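Local coordinates for TCP pilus virulence regulatory protein (Vibrio cholerae, PDB 4MLO) that probably activates transcription of virulence genes as an AraC-family DNA-binding regulator, and holds the fatty acid palmitoleic acid in a pocket lined by both its domains, at residues L42-C47 and K112-W117; K95-G100 and F147-F152; I226-T231 and Y241-A246; F234-I239 and E265-L270. All blocks are in the same frame, centred on the assembly; numbering follows the deposited sequence.

Contact 1. Residues L42-C47 and K112-W117; sequences LIDKNC and KDLLLW
In the cupin-like domain two antiparallel sheets meet through L42 and L114, the first on strand 40-44 of the four-stranded sheet and the second on strand 114-118, an outer strand of the five-stranded one. CD2 of L42 and CD1 of L114 touch methyl to methyl at 4.2 Å in the modelled conformer of L42, which has an alternate. Both leucines carry CG anti to the backbone N (chi1 -173° and -176°), and this aims their branches at each other between the two sheets, where both also rest on I59. Further along, the backbones come closer: CA of D44 lies 8.1 Å from CA of L114, and D44 OD2 approaches L114 CB at 4.2 Å. The other carboxylate oxygen is used locally. D44 OD1 takes the backbone N of N46 at 3.1 Å, approached from above the carboxylate plane, which makes an Asx turn as the chain leaves the strand. The side-chain amide of N46 is hydrogen-bonded to R68 and to the carbonyl of I66. No hydrogen bond joins the two segments, so they cohere by aliphatic packing, while the buried acid has one carboxylate oxygen engaged within its own turn.

Contact 2. Residues K95-G100 and F147-F152; sequences KSYILG and FFSGFF
S149 is the small residue at the centre of this helix-to-helix contact in the cupin-like domain, pressing from the long helix 141-159 against Y97 and I98 of the short, weakly bonded helix 95-98. Its CB sits 3.7 Å from Y97 CB and 4.1 Å from I98 CG2, touching two successive residues of the other helix. The small side chain allows a close backbone approach, with the CA atoms of Y97 and S149 only 6.4 Å apart. No hydrogen bond crosses the interface: the serine oxygen lies beside the start of the tyrosine side chain and meets its ring obliquely. CG of Y97 stands anti to the carbonyl carbon (chi1 -72°), which leads the ring away from S149 and along helix 141-159, over K145 and V146, until the phenol oxygen makes a weak hydrogen bond with E142.

Further out, the four phenylalanine rings of segment 147-152 make no contact with helix 95-98 and pack against other parts of the domain. F148, F151 and F152 all reach M32 of strand 31-35, and F151 stacks edge-to-face with W117. F147 sets its CD2 over one face of F148, 3.8 Å above the plane and offset toward the rim. The serine hydroxyl is positioned by its own helix, since chi1 of 57° places OG between the backbone N and the carbonyl carbon, where it hydrogen-bonds to the carbonyl oxygen of K145.

Contact 3. Residues I226-T231 and Y241-A246; sequences ISLMKT and YQSGFA. With PAM (palmitoleic acid), chain E.
L228, near the end of helix 213-230, faces S243, just after helix 236-242, with their CA atoms 8.5 Å apart, and beyond S243 the chain turns through G244, whose positive phi (95°) and bonds back into the last helical turn, among them G244 N to Y241 O, make a Schellman motif. The contact is carried by one methyl group. CD1 of L228 reaches S243 OG at 3.6 Å and Q242 CG at 3.8 Å, so that it lies against the C-terminal end of the shorter helix and the residue after it. In its modelled conformer, one of two, Q242 bends at chi2 and crosses the leucine side chain at about a right angle, offering its aliphatic part. The hydroxyl of S243 makes only a van der Waals contact with the methyl; its hydrogen bond goes to the carbonyl of I239, one turn back.

At the end of helix 213-230 the carbonyl of L228 accepts twice from T231, from its backbone N and from OG1 at 2.8 Å, which closes the last turn. K230, just before T231, extends away from this interface, its chain straight beyond CG, and NZ donates to O1 of palmitoleic acid at 2.7 Å. The same ammonium group bonds N10, and Y12 and K31 complete the polar grip on the fatty acid head. Helix 236-242, the glycine turn and helix 248-259 have the layout of an AraC-family helix-turn-helix, against which the long helix 213-230 packs through L228.

Contact 4. Residues F234-I239 and E265-L270; sequences FKIKQI and EYLFML. With PAM (palmitoleic acid), chain E.
The ring of F234 turns away from L267, leaving the contact to its CB and backbone, while the ring of Y266, next to L267 in helix 263-271, has palmitoleic acid at its edge: C14 of the ligand lies near the ring plane, 4.0 Å from Y266 CE2. The phenol oxygen of Y266 is hydrogen-bonded to the hydroxyl of Y12, and the Y266 side chain is also touched by I226, K230 and F255. L267 points in another direction. In its modelled conformer, one of two, CD2 packs 3.7 Å from F234 O and also meets F234 CB. The same methyl lies 4.2 Å from I236 CD1. F234 holds CG between its backbone N and carbonyl carbon (chi1 61°), the rotation that carries the ring off to the exposed side. This joins the start of the first helix of the AraC-family helix-turn-helix, with K235 at its N-cap, to helix 263-271, which follows the motif's second helix 248-259. I236 also rests on F251 of that second helix. On the ligand side of helix 263-271, M269 bends at chi3 (76°) and lays its thioether end along the fatty acid tail, CE 3.6 Å from C14 of palmitoleic acid and SD 3.9 Å from C16.

In the fold
Contacts 1 and 2 belong to the cupin-like region and contacts 3 and 4 to the AraC-family helix-turn-helix region, later in the chain. Within each pair the segments alternate along the sequence. The centres of contacts 1 and 2 are about 22 Å apart, yet the two touch where strand 114-118 meets helix 141-159. Contacts 3 and 4 share helix 236-242, with centres about 9 Å apart. Between the pairs the centres lie from about 27 Å (contacts 1 and 3) to about 36 Å (contacts 2 and 4) apart. Palmitoleic acid touches contacts 3 and 4 and is also held by Y12 and K31 of the cupin-like region, consistent with a ligand coupling the two domains.

Contact 1. Residues L42-C47 and K112-W117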
# COMPACT_ATOMS: atom_id res chain seq x y z
N LEU A 42 1.29 -10.00 12.99
CA LEU A 42 1.45 -9.80 11.56
C LEU A 42 2.38 -10.89 11.03
O LEU A 42 3.50 -11.04 11.51
CB LEU A 42 2.03 -8.42 11.27
CG LEU A 42 2.15 -7.90 9.83
CD1 LEU A 42 2.55 -6.45 9.91
CD2 LEU A 42 3.15 -8.66 8.98
N ILE A 43 1.90 -11.66 10.06
CA ILE A 43 2.70 -12.68 9.41
C ILE A 43 2.93 -12.25 7.97
O ILE A 43 1.98 -12.15 7.18
CB ILE A 43 2.03 -14.05 9.46
CG1 ILE A 43 1.86 -14.47 10.92
CG2 ILE A 43 2.87 -15.06 8.69
CD1 ILE A 43 1.05 -15.71 11.09
N ASP A 44 4.19 -12.00 7.64
CA ASP A 44 4.59 -11.63 6.29
C ASP A 44 4.99 -12.90 5.54
O ASP A 44 6.08 -13.44 5.75
CB ASP A 44 5.73 -10.62 6.33
CG ASP A 44 6.21 -10.23 4.95
OD1 ASP A 44 5.56 -10.61 3.95
OD2 ASP A 44 7.24 -9.52 4.88
N LYS A 45 4.11 -13.34 4.64
CA LYS A 45 4.33 -14.59 3.91
C LYS A 45 5.47 -14.48 2.91
O LYS A 45 6.06 -15.50 2.54
CB LYS A 45 3.06 -15.03 3.18
CG LYS A 45 2.06 -15.75 4.06
CD LYS A 45 1.48 -14.85 5.12
N ASN A 46 5.77 -13.28 2.43
CA ASN A 46 6.81 -13.12 1.43
C ASN A 46 8.20 -13.33 2.01
O ASN A 46 9.10 -13.81 1.30
CB ASN A 46 6.72 -11.73 0.80
CG ASN A 46 5.65 -11.64 -0.28
OD1 ASN A 46 5.29 -12.63 -0.92
ND2 ASN A 46 5.15 -10.44 -0.49
N CYS A 47 8.42 -12.94 3.26
CA CYS A 47 9.71 -13.09 3.92
C CYS A 47 9.69 -14.14 5.02
O CYS A 47 10.75 -14.53 5.50
CB CYS A 47 10.15 -11.75 4.52
SG CYS A 47 10.14 -10.42 3.31
N LYS A 112 13.29 -4.78 0.60
CA LYS A 112 12.26 -4.91 1.61
C LYS A 112 11.04 -4.04 1.27
O LYS A 112 11.18 -2.84 1.01
CB LYS A 112 12.81 -4.53 2.99
N ASP A 113 9.86 -4.67 1.28
CA ASP A 113 8.58 -4.05 0.91
C ASP A 113 7.67 -3.76 2.09
O ASP A 113 6.65 -3.07 1.92
CB ASP A 113 7.78 -4.96 -0.05
CG ASP A 113 8.40 -5.07 -1.42
OD1 ASP A 113 8.23 -6.13 -2.05
OD2 ASP A 113 9.04 -4.10 -1.88
N LEU A 114 7.96 -4.34 3.24
CA LEU A 114 7.12 -4.18 4.43
C LEU A 114 8.06 -3.91 5.59
O LEU A 114 8.91 -4.74 5.92
CB LEU A 114 6.25 -5.43 4.66
CG LEU A 114 5.24 -5.39 5.80
CD1 LEU A 114 4.17 -6.46 5.55
CD2 LEU A 114 5.85 -5.61 7.17
N LEU A 115 7.96 -2.72 6.18
CA LEU A 115 8.91 -2.25 7.17
C LEU A 115 8.16 -1.89 8.44
O LEU A 115 6.99 -1.51 8.40
CB LEU A 115 9.71 -1.05 6.64
CG LEU A 115 10.38 -1.21 5.25
CD1 LEU A 115 11.06 0.08 4.87
CD2 LEU A 115 11.40 -2.33 5.24
N LEU A 116 8.80 -2.15 9.58
CA LEU A 116 8.27 -1.84 10.90
C LEU A 116 9.06 -0.71 11.54
O LEU A 116 10.30 -0.69 11.49
CB LEU A 116 8.33 -3.10 11.80
CG LEU A 116 7.90 -2.99 13.27
CD1 LEU A 116 6.42 -3.25 13.41
CD2 LEU A 116 8.70 -3.94 14.13
N TRP A 117 8.36 0.22 12.18
CA TRP A 117 9.00 1.20 13.05
C TRP A 117 8.26 1.25 14.38
O TRP A 117 7.05 1.47 14.42
CB TRP A 117 9.05 2.59 12.41
CG TRP A 117 9.78 3.55 13.28
CD1 TRP A 117 9.24 4.45 14.14
CD2 TRP A 117 11.22 3.69 13.40
NE1 TRP A 117 10.22 5.16 14.77
CE2 TRP A 117 11.45 4.71 14.34
CE3 TRP A 117 12.31 3.07 12.79
CZ2 TRP A 117 12.73 5.11 14.70
CZ3 TRP A 117 13.60 3.47 13.15
CH2 TRP A 117 13.79 4.49 14.10

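Contact 2. Residues K95-G100 and F147-F152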
# COMPACT_ATOMS: atom_id res chain seq x y z
N LYS A 95 10.99 15.49 -2.31
CA LYS A 95 12.19 15.21 -3.10
C LYS A 95 13.36 16.08 -2.66
O LYS A 95 14.49 15.60 -2.56
CB LYS A 95 11.89 15.42 -4.59
N SER A 96 13.10 17.36 -2.38
CA SER A 96 14.17 18.25 -1.94
C SER A 96 14.64 17.95 -0.52
O SER A 96 15.74 18.37 -0.14
CB SER A 96 13.68 19.70 -2.00
OG SER A 96 12.49 19.87 -1.25
N TYR A 97 13.83 17.25 0.28
CA TYR A 97 14.20 17.01 1.66
C TYR A 97 15.11 15.80 1.82
O TYR A 97 15.76 15.67 2.87
CB TYR A 97 12.94 16.85 2.51
CG TYR A 97 12.23 18.17 2.69
CD1 TYR A 97 11.49 18.72 1.64
CD2 TYR A 97 12.32 18.89 3.88
CE1 TYR A 97 10.87 19.95 1.78
CE2 TYR A 97 11.68 20.11 4.03
CZ TYR A 97 10.96 20.63 2.98
OH TYR A 97 10.32 21.84 3.12
N ILE A 98 15.19 14.95 0.81
CA ILE A 98 16.06 13.77 0.85
C ILE A 98 17.06 13.73 -0.29
O ILE A 98 17.94 12.86 -0.28
CB ILE A 98 15.23 12.47 0.86
CG1 ILE A 98 14.29 12.40 -0.35
CG2 ILE A 98 14.41 12.38 2.16
CD1 ILE A 98 14.91 11.89 -1.64
N LEU A 99 16.95 14.63 -1.28
CA LEU A 99 17.96 14.70 -2.33
C LEU A 99 19.37 14.81 -1.76
O LEU A 99 20.29 14.12 -2.21
CB LEU A 99 17.67 15.88 -3.26
N GLY A 100 19.56 15.66 -0.76
CA GLY A 100 20.86 15.79 -0.14
C GLY A 100 21.40 14.48 0.40
O GLY A 100 22.61 14.36 0.61
N PHE A 147 8.51 16.20 9.00
CA PHE A 147 8.18 15.01 9.80
C PHE A 147 8.30 13.73 8.98
O PHE A 147 8.99 12.78 9.39
CB PHE A 147 6.77 15.14 10.36
CG PHE A 147 6.34 13.95 11.17
CD1 PHE A 147 6.64 13.88 12.52
CD2 PHE A 147 5.71 12.88 10.59
CE1 PHE A 147 6.27 12.79 13.27
CE2 PHE A 147 5.35 11.78 11.33
CZ PHE A 147 5.64 11.75 12.68
N PHE A 148 7.68 13.70 7.80
CA PHE A 148 7.64 12.47 7.00
C PHE A 148 8.96 12.18 6.30
O PHE A 148 9.34 11.00 6.19
CB PHE A 148 6.49 12.54 6.01
CG PHE A 148 5.17 12.16 6.61
CD1 PHE A 148 4.82 10.83 6.72
CD2 PHE A 148 4.31 13.13 7.10
CE1 PHE A 148 3.59 10.46 7.29
CE2 PHE A 148 3.08 12.77 7.67
CZ PHE A 148 2.72 11.44 7.76
N SER A 149 9.71 13.19 5.85
CA SER A 149 11.04 12.89 5.33
C SER A 149 11.94 12.33 6.43
O SER A 149 12.68 11.37 6.20
CB SER A 149 11.66 14.13 4.67
OG SER A 149 11.73 15.22 5.56
N GLY A 150 11.89 12.90 7.64
CA GLY A 150 12.71 12.38 8.72
C GLY A 150 12.28 10.99 9.16
O GLY A 150 13.11 10.14 9.48
N PHE A 151 10.97 10.74 9.16
CA PHE A 151 10.44 9.43 9.54
C PHE A 151 10.90 8.36 8.55
O PHE A 151 11.45 7.32 8.94
CB PHE A 151 8.91 9.48 9.61
CG PHE A 151 8.29 8.30 10.32
CD1 PHE A 151 8.01 8.36 11.66
CD2 PHE A 151 8.02 7.13 9.64
CE1 PHE A 151 7.45 7.27 12.31
CE2 PHE A 151 7.47 6.06 10.29
CZ PHE A 151 7.20 6.13 11.62
N PHE A 152 10.70 8.60 7.26
CA PHE A 152 11.14 7.66 6.24
C PHE A 152 12.65 7.49 6.28
O PHE A 152 13.16 6.38 6.11
CB PHE A 152 10.70 8.12 4.85
CG PHE A 152 9.21 8.21 4.66
CD1 PHE A 152 8.34 7.40 5.38
CD2 PHE A 152 8.66 9.09 3.74
CE1 PHE A 152 6.98 7.48 5.20
CE2 PHE A 152 7.27 9.16 3.56
CZ PHE A 152 6.45 8.35 4.28

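Contact 3. Residues I226-T231 and Y241-A246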
# COMPACT_ATOMS: atom_id res chain seq x y z
N ILE A 226 -10.84 -0.81 -5.17
CA ILE A 226 -10.82 -0.38 -3.78
C ILE A 226 -10.84 1.14 -3.73
O ILE A 226 -11.63 1.74 -3.00
CB ILE A 226 -9.60 -0.99 -3.06
CG1 ILE A 226 -9.87 -2.46 -2.81
CG2 ILE A 226 -9.36 -0.32 -1.74
CD1 ILE A 226 -8.63 -3.23 -2.45
N SER A 227 -10.02 1.78 -4.57
CA SER A 227 -10.04 3.24 -4.66
C SER A 227 -11.42 3.76 -5.02
O SER A 227 -11.87 4.75 -4.44
CB SER A 227 -9.02 3.71 -5.69
OG SER A 227 -7.71 3.48 -5.22
N LEU A 228 -12.12 3.11 -5.97
CA LEU A 228 -13.47 3.55 -6.32
C LEU A 228 -14.42 3.41 -5.15
O LEU A 228 -15.26 4.29 -4.89
CB LEU A 228 -14.02 2.77 -7.50
CG LEU A 228 -13.40 2.93 -8.86
CD1 LEU A 228 -13.99 1.88 -9.72
CD2 LEU A 228 -13.75 4.31 -9.40
N MET A 229 -14.34 2.29 -4.43
CA MET A 229 -15.22 2.13 -3.29
C MET A 229 -14.92 3.16 -2.21
O MET A 229 -15.84 3.62 -1.51
CB MET A 229 -15.10 0.70 -2.75
CG MET A 229 -15.71 -0.27 -3.75
SD MET A 229 -15.77 -1.99 -3.17
CE MET A 229 -14.21 -2.63 -3.78
N LYS A 230 -13.66 3.53 -2.04
CA LYS A 230 -13.33 4.55 -1.04
C LYS A 230 -13.88 5.92 -1.41
O LYS A 230 -14.01 6.77 -0.52
CB LYS A 230 -11.82 4.63 -0.84
CG LYS A 230 -11.24 3.47 -0.05
CD LYS A 230 -9.73 3.65 0.09
CE LYS A 230 -9.17 2.58 0.96
NZ LYS A 230 -7.77 2.94 1.35
N THR A 231 -14.20 6.17 -2.68
CA THR A 231 -14.82 7.44 -3.05
C THR A 231 -16.34 7.41 -2.90
O THR A 231 -16.98 8.42 -3.21
CB THR A 231 -14.48 7.84 -4.49
OG1 THR A 231 -15.16 6.99 -5.41
CG2 THR A 231 -12.97 7.82 -4.75
N TYR A 241 -16.90 -3.22 -13.87
CA TYR A 241 -16.63 -2.86 -15.27
C TYR A 241 -15.72 -1.64 -15.36
O TYR A 241 -14.83 -1.59 -16.22
CB TYR A 241 -17.96 -2.62 -16.01
CG TYR A 241 -18.64 -3.93 -16.46
CD1 TYR A 241 -19.66 -4.50 -15.72
CD2 TYR A 241 -18.17 -4.64 -17.56
CE1 TYR A 241 -20.24 -5.70 -16.10
CE2 TYR A 241 -18.74 -5.84 -17.95
CZ TYR A 241 -19.77 -6.38 -17.22
OH TYR A 241 -20.34 -7.59 -17.59
N GLN A 242 -15.89 -0.68 -14.46
CA GLN A 242 -15.02 0.49 -14.44
C GLN A 242 -13.57 0.09 -14.17
O GLN A 242 -12.63 0.73 -14.66
CB GLN A 242 -15.53 1.48 -13.39
CG GLN A 242 -14.75 2.78 -13.30
CD GLN A 242 -15.32 3.89 -14.16
OE1 GLN A 242 -16.49 3.86 -14.55
NE2 GLN A 242 -14.49 4.91 -14.44
N SER A 243 -13.36 -0.97 -13.41
CA SER A 243 -12.04 -1.40 -13.02
C SER A 243 -11.40 -2.32 -14.04
O SER A 243 -10.26 -2.75 -13.80
CB SER A 243 -12.13 -2.14 -11.70
OG SER A 243 -12.67 -1.30 -10.69
N GLY A 244 -12.09 -2.65 -15.13
CA GLY A 244 -11.49 -3.38 -16.23
C GLY A 244 -11.68 -4.87 -16.19
O GLY A 244 -11.08 -5.58 -17.03
N PHE A 245 -12.53 -5.39 -15.30
CA PHE A 245 -12.82 -6.81 -15.29
C PHE A 245 -13.83 -7.20 -16.38
O PHE A 245 -14.70 -6.41 -16.79
CB PHE A 245 -13.31 -7.20 -13.89
CG PHE A 245 -12.24 -7.10 -12.86
CD1 PHE A 245 -11.27 -8.10 -12.76
CD2 PHE A 245 -12.13 -5.99 -12.03
CE1 PHE A 245 -10.25 -8.00 -11.82
CE2 PHE A 245 -11.12 -5.89 -11.07
CZ PHE A 245 -10.18 -6.89 -10.98
N ALA A 246 -13.72 -8.45 -16.83
CA ALA A 246 -14.53 -8.91 -17.96
C ALA A 246 -15.99 -9.05 -17.57
O ALA A 246 -16.87 -8.93 -18.42
CB ALA A 246 -14.00 -10.25 -18.47
C1 PAM E . -6.81 -0.08 1.88
O1 PAM E . -7.32 0.68 2.75
O2 PAM E . -6.10 0.37 0.95
C2 PAM E . -7.06 -1.56 1.93
C3 PAM E . -5.76 -2.36 2.03
C4 PAM E . -5.02 -1.97 3.31
C5 PAM E . -3.75 -2.79 3.53
C6 PAM E . -2.96 -2.26 4.72
C7 PAM E . -3.72 -2.38 6.04
C8 PAM E . -3.88 -3.83 6.45
C9 PAM E . -4.70 -3.99 7.73
C10 PAM E . -6.03 -3.86 7.78
C11 PAM E . -6.86 -3.49 6.56
C12 PAM E . -8.27 -4.09 6.58
C13 PAM E . -8.86 -3.96 5.18
C14 PAM E . -10.03 -4.88 4.88
C15 PAM E . -9.67 -6.35 5.06
C16 PAM E . -10.54 -7.25 4.23

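Contact 4. Residues F234-I239 and E265-L270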
# COMPACT_ATOMS: atom_id res chain seq x y z
N PHE A 234 -20.81 2.34 -4.88
CA PHE A 234 -21.37 1.14 -4.26
C PHE A 234 -22.01 0.15 -5.22
O PHE A 234 -22.32 -0.98 -4.81
CB PHE A 234 -22.43 1.56 -3.22
CG PHE A 234 -23.59 2.31 -3.81
CD1 PHE A 234 -23.58 3.72 -3.84
CD2 PHE A 234 -24.66 1.64 -4.35
CE1 PHE A 234 -24.63 4.40 -4.38
CE2 PHE A 234 -25.74 2.33 -4.93
CZ PHE A 234 -25.72 3.71 -4.93
N LYS A 235 -22.18 0.49 -6.50
CA LYS A 235 -22.85 -0.39 -7.44
C LYS A 235 -21.82 -1.42 -7.91
O LYS A 235 -20.90 -1.10 -8.67
CB LYS A 235 -23.43 0.40 -8.61
CG LYS A 235 -24.54 1.37 -8.20
CD LYS A 235 -25.05 2.19 -9.41
CE LYS A 235 -26.08 3.24 -8.98
NZ LYS A 235 -26.33 4.25 -10.04
N ILE A 236 -21.95 -2.65 -7.41
CA ILE A 236 -20.90 -3.64 -7.62
C ILE A 236 -20.65 -3.86 -9.10
O ILE A 236 -19.50 -4.04 -9.52
CB ILE A 236 -21.25 -4.96 -6.93
CG1 ILE A 236 -21.29 -4.82 -5.40
CG2 ILE A 236 -20.25 -6.02 -7.30
CD1 ILE A 236 -19.98 -4.45 -4.76
N LYS A 237 -21.72 -3.93 -9.89
CA LYS A 237 -21.54 -4.19 -11.32
C LYS A 237 -20.79 -3.05 -11.98
O LYS A 237 -19.83 -3.28 -12.74
CB LYS A 237 -22.90 -4.44 -11.98
CG LYS A 237 -22.80 -4.94 -13.45
CD LYS A 237 -24.19 -5.11 -14.02
CE LYS A 237 -24.17 -5.68 -15.41
NZ LYS A 237 -25.54 -5.89 -15.95
N GLN A 238 -21.16 -1.81 -11.68
CA GLN A 238 -20.43 -0.69 -12.25
C GLN A 238 -18.96 -0.70 -11.84
O GLN A 238 -18.07 -0.41 -12.64
CB GLN A 238 -21.09 0.61 -11.85
CG GLN A 238 -20.46 1.84 -12.47
CD GLN A 238 -21.36 3.05 -12.40
OE1 GLN A 238 -21.76 3.61 -13.43
NE2 GLN A 238 -21.71 3.44 -11.20
N ILE A 239 -18.68 -1.03 -10.57
CA ILE A 239 -17.31 -1.05 -10.09
C ILE A 239 -16.51 -2.08 -10.88
O ILE A 239 -15.37 -1.83 -11.29
CB ILE A 239 -17.30 -1.36 -8.57
CG1 ILE A 239 -17.90 -0.19 -7.79
CG2 ILE A 239 -15.89 -1.68 -8.05
CD1 ILE A 239 -18.34 -0.55 -6.36
N GLU A 265 -18.72 -7.29 1.34
CA GLU A 265 -18.28 -7.24 2.73
C GLU A 265 -17.27 -6.13 2.95
O GLU A 265 -17.32 -5.45 3.98
CB GLU A 265 -17.69 -8.60 3.16
CG GLU A 265 -17.07 -8.51 4.54
CD GLU A 265 -17.19 -9.77 5.36
OE1 GLU A 265 -17.12 -10.88 4.77
OE2 GLU A 265 -17.34 -9.65 6.60
N TYR A 266 -16.36 -5.89 1.99
CA TYR A 266 -15.44 -4.77 2.11
C TYR A 266 -16.20 -3.45 2.13
O TYR A 266 -15.91 -2.55 2.93
CB TYR A 266 -14.39 -4.83 0.99
CG TYR A 266 -13.47 -3.64 1.03
CD1 TYR A 266 -13.53 -2.62 0.08
CD2 TYR A 266 -12.57 -3.50 2.08
CE1 TYR A 266 -12.69 -1.53 0.17
CE2 TYR A 266 -11.72 -2.42 2.17
CZ TYR A 266 -11.80 -1.42 1.22
OH TYR A 266 -10.98 -0.33 1.33
N LEU A 267 -17.20 -3.31 1.25
CA LEU A 267 -18.04 -2.12 1.28
C LEU A 267 -18.61 -1.88 2.67
O LEU A 267 -18.59 -0.75 3.18
CB LEU A 267 -19.15 -2.27 0.25
CG LEU A 267 -19.70 -1.05 -0.48
CD1 LEU A 267 -18.64 -0.04 -0.87
CD2 LEU A 267 -20.42 -1.56 -1.72
N PHE A 268 -19.10 -2.92 3.31
CA PHE A 268 -19.57 -2.79 4.68
C PHE A 268 -18.47 -2.33 5.63
O PHE A 268 -18.70 -1.51 6.52
CB PHE A 268 -20.14 -4.12 5.12
CG PHE A 268 -20.93 -4.01 6.32
CD1 PHE A 268 -20.30 -4.01 7.55
CD2 PHE A 268 -22.29 -3.82 6.23
CE1 PHE A 268 -21.01 -3.85 8.70
CE2 PHE A 268 -23.03 -3.67 7.39
CZ PHE A 268 -22.37 -3.69 8.63
N MET A 269 -17.25 -2.84 5.45
CA MET A 269 -16.16 -2.40 6.33
C MET A 269 -15.89 -0.92 6.17
O MET A 269 -15.45 -0.26 7.12
CB MET A 269 -14.90 -3.21 6.04
CG MET A 269 -15.10 -4.68 6.31
SD MET A 269 -13.63 -5.61 5.89
CE MET A 269 -12.61 -5.18 7.31
N LEU A 270 -16.17 -0.37 5.00
CA LEU A 270 -15.94 1.04 4.74
C LEU A 270 -17.10 1.92 5.18
O LEU A 270 -16.86 3.04 5.64
CB LEU A 270 -15.73 1.30 3.25
CG LEU A 270 -14.39 0.99 2.62
CD1 LEU A 270 -14.53 1.25 1.12
CD2 LEU A 270 -13.30 1.85 3.20
C1 PAM E . -6.81 -0.08 1.88
O1 PAM E . -7.32 0.68 2.75
O2 PAM E . -6.10 0.37 0.95
C2 PAM E . -7.06 -1.56 1.93
C3 PAM E . -5.76 -2.36 2.03
C4 PAM E . -5.02 -1.97 3.31
C5 PAM E . -3.75 -2.79 3.53
C6 PAM E . -2.96 -2.26 4.72
C7 PAM E . -3.72 -2.38 6.04
C8 PAM E . -3.88 -3.83 6.45
C9 PAM E . -4.70 -3.99 7.73
C10 PAM E . -6.03 -3.86 7.78
C11 PAM E . -6.86 -3.49 6.56
C12 PAM E . -8.27 -4.09 6.58
C13 PAM E . -8.86 -3.96 5.18
C14 PAM E . -10.03 -4.88 4.88
C15 PAM E . -9.67 -6.35 5.06
C16 PAM E . -10.54 -7.25 4.23